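BtGH115A (PDB 5BY3) is probably a glycoside hydrolase of family GH115, a 4-O-methyl-alpha-glucuronidase with specificity for decorated arabinogalactans. Local coordinates at residues 398-409 and 497-507. Sequence-based numbering, arbitrary orientation.
With NI (nickel (II) ion), chain C.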
loop_
_atom_site.group_PDB
_atom_site.type_symbol
_atom_site.label_atom_id
_atom_site.label_comp_id
_atom_site.label_asym_id
_atom_site.label_seq_id
_atom_site.Cartn_x
_atom_site.Cartn_y
_atom_site.Cartn_z
ATOM N N GLY A 398 14.807 -1.972 4.445
ATOM C CA GLY A 398 15.653 -2.923 3.736
ATOM C C GLY A 398 16.460 -2.315 2.624
ATOM O O GLY A 398 16.554 -1.098 2.542
ATOM N N ARG A 399 17.047 -3.187 1.794
ATOM C CA ARG A 399 17.928 -2.844 0.698
ATOM C C ARG A 399 17.128 -2.653 -0.595
ATOM O O ARG A 399 16.099 -3.300 -0.766
ATOM C CB ARG A 399 18.906 -3.998 0.434
ATOM C CG ARG A 399 18.224 -5.246 -0.155
ATOM C CD ARG A 399 19.182 -6.398 -0.269
ATOM N NE ARG A 399 19.515 -6.858 1.069
ATOM C CZ ARG A 399 20.378 -7.823 1.354
ATOM N NH1 ARG A 399 21.044 -8.489 0.405
ATOM N NH2 ARG A 399 20.555 -8.121 2.615
ATOM N N PRO A 400 17.602 -1.809 -1.515
ATOM C CA PRO A 400 18.803 -0.942 -1.350
ATOM C C PRO A 400 18.649 0.238 -0.355
ATOM O O PRO A 400 19.652 0.809 0.066
ATOM C CB PRO A 400 19.012 -0.410 -2.764
ATOM C CG PRO A 400 17.602 -0.312 -3.302
ATOM C CD PRO A 400 16.893 -1.536 -2.782
ATOM N N HIS A 401 17.421 0.631 0.013
ATOM C CA HIS A 401 17.250 1.718 1.024
ATOM C C HIS A 401 15.828 1.711 1.638
ATOM O O HIS A 401 14.875 1.515 0.908
ATOM C CB HIS A 401 17.590 3.090 0.397
ATOM C CG HIS A 401 17.799 4.164 1.403
ATOM N ND1 HIS A 401 16.765 4.681 2.156
ATOM C CD2 HIS A 401 18.930 4.785 1.824
ATOM C CE1 HIS A 401 17.256 5.576 3.003
ATOM N NE2 HIS A 401 18.564 5.660 2.818
ATOM N N ASP A 402 15.684 1.964 2.944
ATOM C CA ASP A 402 14.340 2.128 3.573
ATOM C C ASP A 402 13.576 3.303 2.945
ATOM O O ASP A 402 14.171 4.349 2.648
ATOM C CB ASP A 402 14.352 2.473 5.065
ATOM C CG ASP A 402 15.377 1.687 5.927
ATOM O OD1 ASP A 402 16.152 0.827 5.423
ATOM O OD2 ASP A 402 15.399 2.004 7.167
ATOM N N HIS A 403 12.266 3.107 2.733
ATOM C CA HIS A 403 11.349 4.213 2.616
ATOM C C HIS A 403 10.373 4.156 3.764
ATOM O O HIS A 403 9.364 3.446 3.699
ATOM C CB HIS A 403 10.656 4.275 1.251
ATOM C CG HIS A 403 10.116 2.967 0.745
ATOM N ND1 HIS A 403 10.935 1.942 0.301
ATOM C CD2 HIS A 403 8.836 2.539 0.566
ATOM C CE1 HIS A 403 10.177 0.943 -0.129
ATOM N NE2 HIS A 403 8.903 1.266 0.052
ATOM N N LEU A 404 10.689 4.876 4.843
ATOM C CA LEU A 404 9.863 4.813 6.071
ATOM C C LEU A 404 9.355 6.140 6.578
ATOM O O LEU A 404 8.586 6.176 7.553
ATOM C CB LEU A 404 10.667 4.186 7.214
ATOM C CG LEU A 404 11.117 2.734 7.150
ATOM C CD1 LEU A 404 11.996 2.456 8.347
ATOM C CD2 LEU A 404 9.882 1.856 7.191
ATOM N N TRP A 405 9.802 7.239 5.970
ATOM C CA TRP A 405 9.439 8.525 6.534
ATOM C C TRP A 405 8.119 9.056 5.988
ATOM O O TRP A 405 7.149 9.219 6.749
ATOM C CB TRP A 405 10.572 9.484 6.388
ATOM C CG TRP A 405 10.278 10.901 6.733
ATOM C CD1 TRP A 405 9.505 11.386 7.764
ATOM C CD2 TRP A 405 10.821 12.036 6.067
ATOM N NE1 TRP A 405 9.534 12.758 7.762
ATOM C CE2 TRP A 405 10.345 13.182 6.739
ATOM C CE3 TRP A 405 11.661 12.196 4.952
ATOM C CZ2 TRP A 405 10.664 14.480 6.318
ATOM C CZ3 TRP A 405 11.984 13.486 4.534
ATOM C CH2 TRP A 405 11.467 14.610 5.208
ATOM N N LEU A 406 8.104 9.288 4.675
ATOM C CA LEU A 406 6.946 9.723 3.934
ATOM C C LEU A 406 6.458 8.606 2.992
ATOM O O LEU A 406 7.180 7.648 2.693
ATOM C CB LEU A 406 7.292 10.979 3.132
ATOM C CG LEU A 406 7.729 12.183 3.993
ATOM C CD1 LEU A 406 8.250 13.318 3.107
ATOM C CD2 LEU A 406 6.590 12.649 4.906
ATOM N N SER A 407 5.221 8.744 2.565
ATOM C CA SER A 407 4.573 7.784 1.768
ATOM C C SER A 407 4.375 8.404 0.406
ATOM O O SER A 407 3.398 9.152 0.176
ATOM C CB SER A 407 3.203 7.463 2.397
ATOM O OG SER A 407 2.340 6.863 1.423
ATOM N N THR A 408 5.278 8.065 -0.510
ATOM C CA THR A 408 5.317 8.734 -1.734
ATOM C C THR A 408 5.165 7.852 -2.977
ATOM O O THR A 408 5.382 8.311 -4.126
ATOM C CB THR A 408 6.585 9.615 -1.819
ATOM O OG1 THR A 408 7.777 8.812 -1.781
ATOM C CG2 THR A 408 6.573 10.663 -0.715
HETATM N N MSE A 409 4.817 6.587 -2.771
HETATM C CA MSE A 409 4.674 5.663 -3.892
HETATM C C MSE A 409 3.541 6.213 -4.708
HETATM O O MSE A 409 2.578 6.760 -4.166
HETATM C CB MSE A 409 4.371 4.263 -3.438
HETATM C CG MSE A 409 4.621 3.274 -4.574
HETATM SE SE MSE A 409 4.161 1.496 -3.857
HETATM C CE MSE A 409 6.036 1.367 -3.181
ATOM N N LYS A 497 12.629 9.209 -4.409
ATOM C CA LYS A 497 11.999 9.420 -3.117
ATOM C C LYS A 497 12.848 10.338 -2.233
ATOM O O LYS A 497 14.075 10.375 -2.371
ATOM C CB LYS A 497 11.820 8.079 -2.434
ATOM C CG LYS A 497 10.736 7.208 -3.052
ATOM C CD LYS A 497 10.385 5.971 -2.230
ATOM C CE LYS A 497 8.904 5.566 -2.356
ATOM N NZ LYS A 497 8.456 4.976 -3.658
ATOM N N PRO A 498 12.204 11.089 -1.329
ATOM C CA PRO A 498 12.967 11.866 -0.343
ATOM C C PRO A 498 14.093 11.097 0.340
ATOM O O PRO A 498 15.222 11.577 0.357
ATOM C CB PRO A 498 11.911 12.254 0.667
ATOM C CG PRO A 498 10.715 12.480 -0.207
ATOM C CD PRO A 498 10.759 11.387 -1.235
ATOM N N GLU A 499 13.778 9.909 0.847
ATOM C CA GLU A 499 14.707 9.033 1.522
ATOM C C GLU A 499 15.837 8.536 0.650
ATOM O O GLU A 499 16.875 8.232 1.196
ATOM C CB GLU A 499 13.965 7.834 2.131
ATOM C CG GLU A 499 12.932 8.199 3.185
ATOM C CD GLU A 499 11.538 8.360 2.607
ATOM O OE1 GLU A 499 11.479 8.681 1.411
ATOM O OE2 GLU A 499 10.498 8.188 3.340
ATOM N N PHE A 500 15.672 8.484 -0.681
ATOM C CA PHE A 500 16.768 8.131 -1.634
ATOM C C PHE A 500 17.682 9.301 -2.118
ATOM O O PHE A 500 18.599 9.090 -2.937
ATOM C CB PHE A 500 16.259 7.369 -2.886
ATOM C CG PHE A 500 15.265 6.265 -2.621
ATOM C CD1 PHE A 500 15.126 5.659 -1.361
ATOM C CD2 PHE A 500 14.458 5.796 -3.689
ATOM C CE1 PHE A 500 14.153 4.654 -1.152
ATOM C CE2 PHE A 500 13.522 4.767 -3.502
ATOM C CZ PHE A 500 13.363 4.188 -2.225
HETATM N N MSE A 501 17.465 10.514 -1.621
HETATM C CA MSE A 501 18.134 11.718 -2.177
HETATM C C MSE A 501 19.572 11.847 -1.776
HETATM O O MSE A 501 20.279 12.688 -2.327
HETATM C CB MSE A 501 17.440 13.028 -1.796
HETATM C CG MSE A 501 16.110 13.154 -2.532
HETATM SE SE MSE A 501 16.376 13.285 -4.470
HETATM C CE MSE A 501 17.578 14.826 -4.515
ATOM N N GLY A 502 20.015 11.034 -0.813
ATOM C CA GLY A 502 21.426 10.958 -0.453
ATOM C C GLY A 502 22.258 10.068 -1.363
ATOM O O GLY A 502 23.504 10.090 -1.285
ATOM N N ASN A 503 21.594 9.281 -2.229
ATOM C CA ASN A 503 22.279 8.271 -3.053
ATOM C C ASN A 503 23.132 7.337 -2.160
ATOM O O ASN A 503 24.295 7.069 -2.447
ATOM C CB ASN A 503 23.141 8.955 -4.165
ATOM C CG ASN A 503 23.540 7.998 -5.309
ATOM O OD1 ASN A 503 22.935 6.927 -5.502
ATOM N ND2 ASN A 503 24.566 8.391 -6.077
ATOM N N THR A 504 22.571 6.897 -1.042
ATOM C CA THR A 504 23.266 5.995 -0.122
ATOM C C THR A 504 22.586 4.620 -0.222
ATOM O O THR A 504 21.549 4.473 -0.854
ATOM C CB THR A 504 23.170 6.484 1.354
ATOM O OG1 THR A 504 21.808 6.705 1.693
ATOM C CG2 THR A 504 23.936 7.773 1.598
ATOM N N ARG A 505 23.176 3.600 0.382
ATOM C CA ARG A 505 22.531 2.292 0.474
ATOM C C ARG A 505 22.507 1.776 1.899
ATOM O O ARG A 505 23.286 2.225 2.762
ATOM C CB ARG A 505 23.131 1.293 -0.532
ATOM C CG ARG A 505 22.237 1.197 -1.747
ATOM C CD ARG A 505 22.937 1.364 -3.065
ATOM N NE ARG A 505 23.544 0.108 -3.462
ATOM C CZ ARG A 505 23.731 -0.296 -4.718
ATOM N NH1 ARG A 505 23.326 0.445 -5.753
ATOM N NH2 ARG A 505 24.310 -1.460 -4.929
ATOM N N GLU A 506 21.555 0.883 2.139
ATOM C CA GLU A 506 21.414 0.159 3.395
ATOM C C GLU A 506 21.633 -1.324 3.134
ATOM O O GLU A 506 21.514 -1.776 1.987
ATOM C CB GLU A 506 20.050 0.419 4.021
ATOM C CG GLU A 506 19.997 1.686 4.842
ATOM C CD GLU A 506 20.987 1.719 6.019
ATOM O OE1 GLU A 506 21.028 0.787 6.840
ATOM O OE2 GLU A 506 21.720 2.708 6.143
ATOM N N GLU A 507 22.007 -2.047 4.195
ATOM C CA GLU A 507 22.416 -3.469 4.168
ATOM C C GLU A 507 23.515 -3.866 3.183
ATOM O O GLU A 507 23.566 -5.010 2.742
ATOM C CB GLU A 507 21.207 -4.389 4.041
ATOM C CG GLU A 507 20.199 -4.162 5.168
ATOM C CD GLU A 507 18.913 -4.940 4.972
ATOM O OE1 GLU A 507 18.775 -5.627 3.923
ATOM O OE2 GLU A 507 18.050 -4.853 5.879
HETATM NI NI NI C . 6.758 5.337 8.810
HETATM O O HOH W 1 20.947 6.668 4.196
HETATM O O HOH W 2 8.994 8.081 0.433
HETATM O O HOH W 3 8.511 7.142 -5.125
HETATM O O HOH W 4 8.644 5.523 10.419
HETATM O O HOH W 5 4.314 5.093 8.199
#
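His-401 swings its ring anti to its own backbone N (chi1 -165°), in against the 497-507 loop, while Glu-499, bent at chi2 (93°), turns its carboxylate onto the backbone of Trp-405 and Leu-406. Glu-499 OE2 takes two bonds: Trp-405 N, 2.9 Å away, reaches its anti lone pair, and Leu-406 N, 3.0 Å away, comes from the syn side, tilted out of the carboxylate plane. The other oxygen, OE1, accepts from a water that also joins Leu-406 O and Thr-408 OG1. Over one face of the His-401 imidazole sits Glu-499 O, 3.2 Å from CE1 and offset toward the rim; the flank of Phe-500 approaches the same ring obliquely. His-401 ND1 donates in the ring plane to Asp-402 O (2.7 Å), and NE2 shares an in-plane water with Thr-504 OG1. A leucine here would probably leave that water and Asp-402 O without their imidazole partner and disturb the packing against Phe-500. Near the cis peptide before Pro-400, Glu-506 N gives a nearly straight bond (166°) to Pro-400 O, 2.8 Å away. Arg-399 and Glu-507 cross at about a right angle; NE meets OE1 at 3.2 Å in the guanidinium plane, forming a salt bridge. Pro-498 packs its ring carbons on Trp-405 and Leu-406. Asp-402 and Glu-506, both acidic, share Arg-620 as a salt-bridge partner, which probably offsets their mutual repulsion. The contact fastens the loop after strand 388-393 of the TIM-barrel domain to the loop following helix 476-495. Leu-404 O binds the nickel ion together with Asp-436, so the carboxylate of Glu-499, gripping the two following amides, is likely to steady the backbone beside the metal.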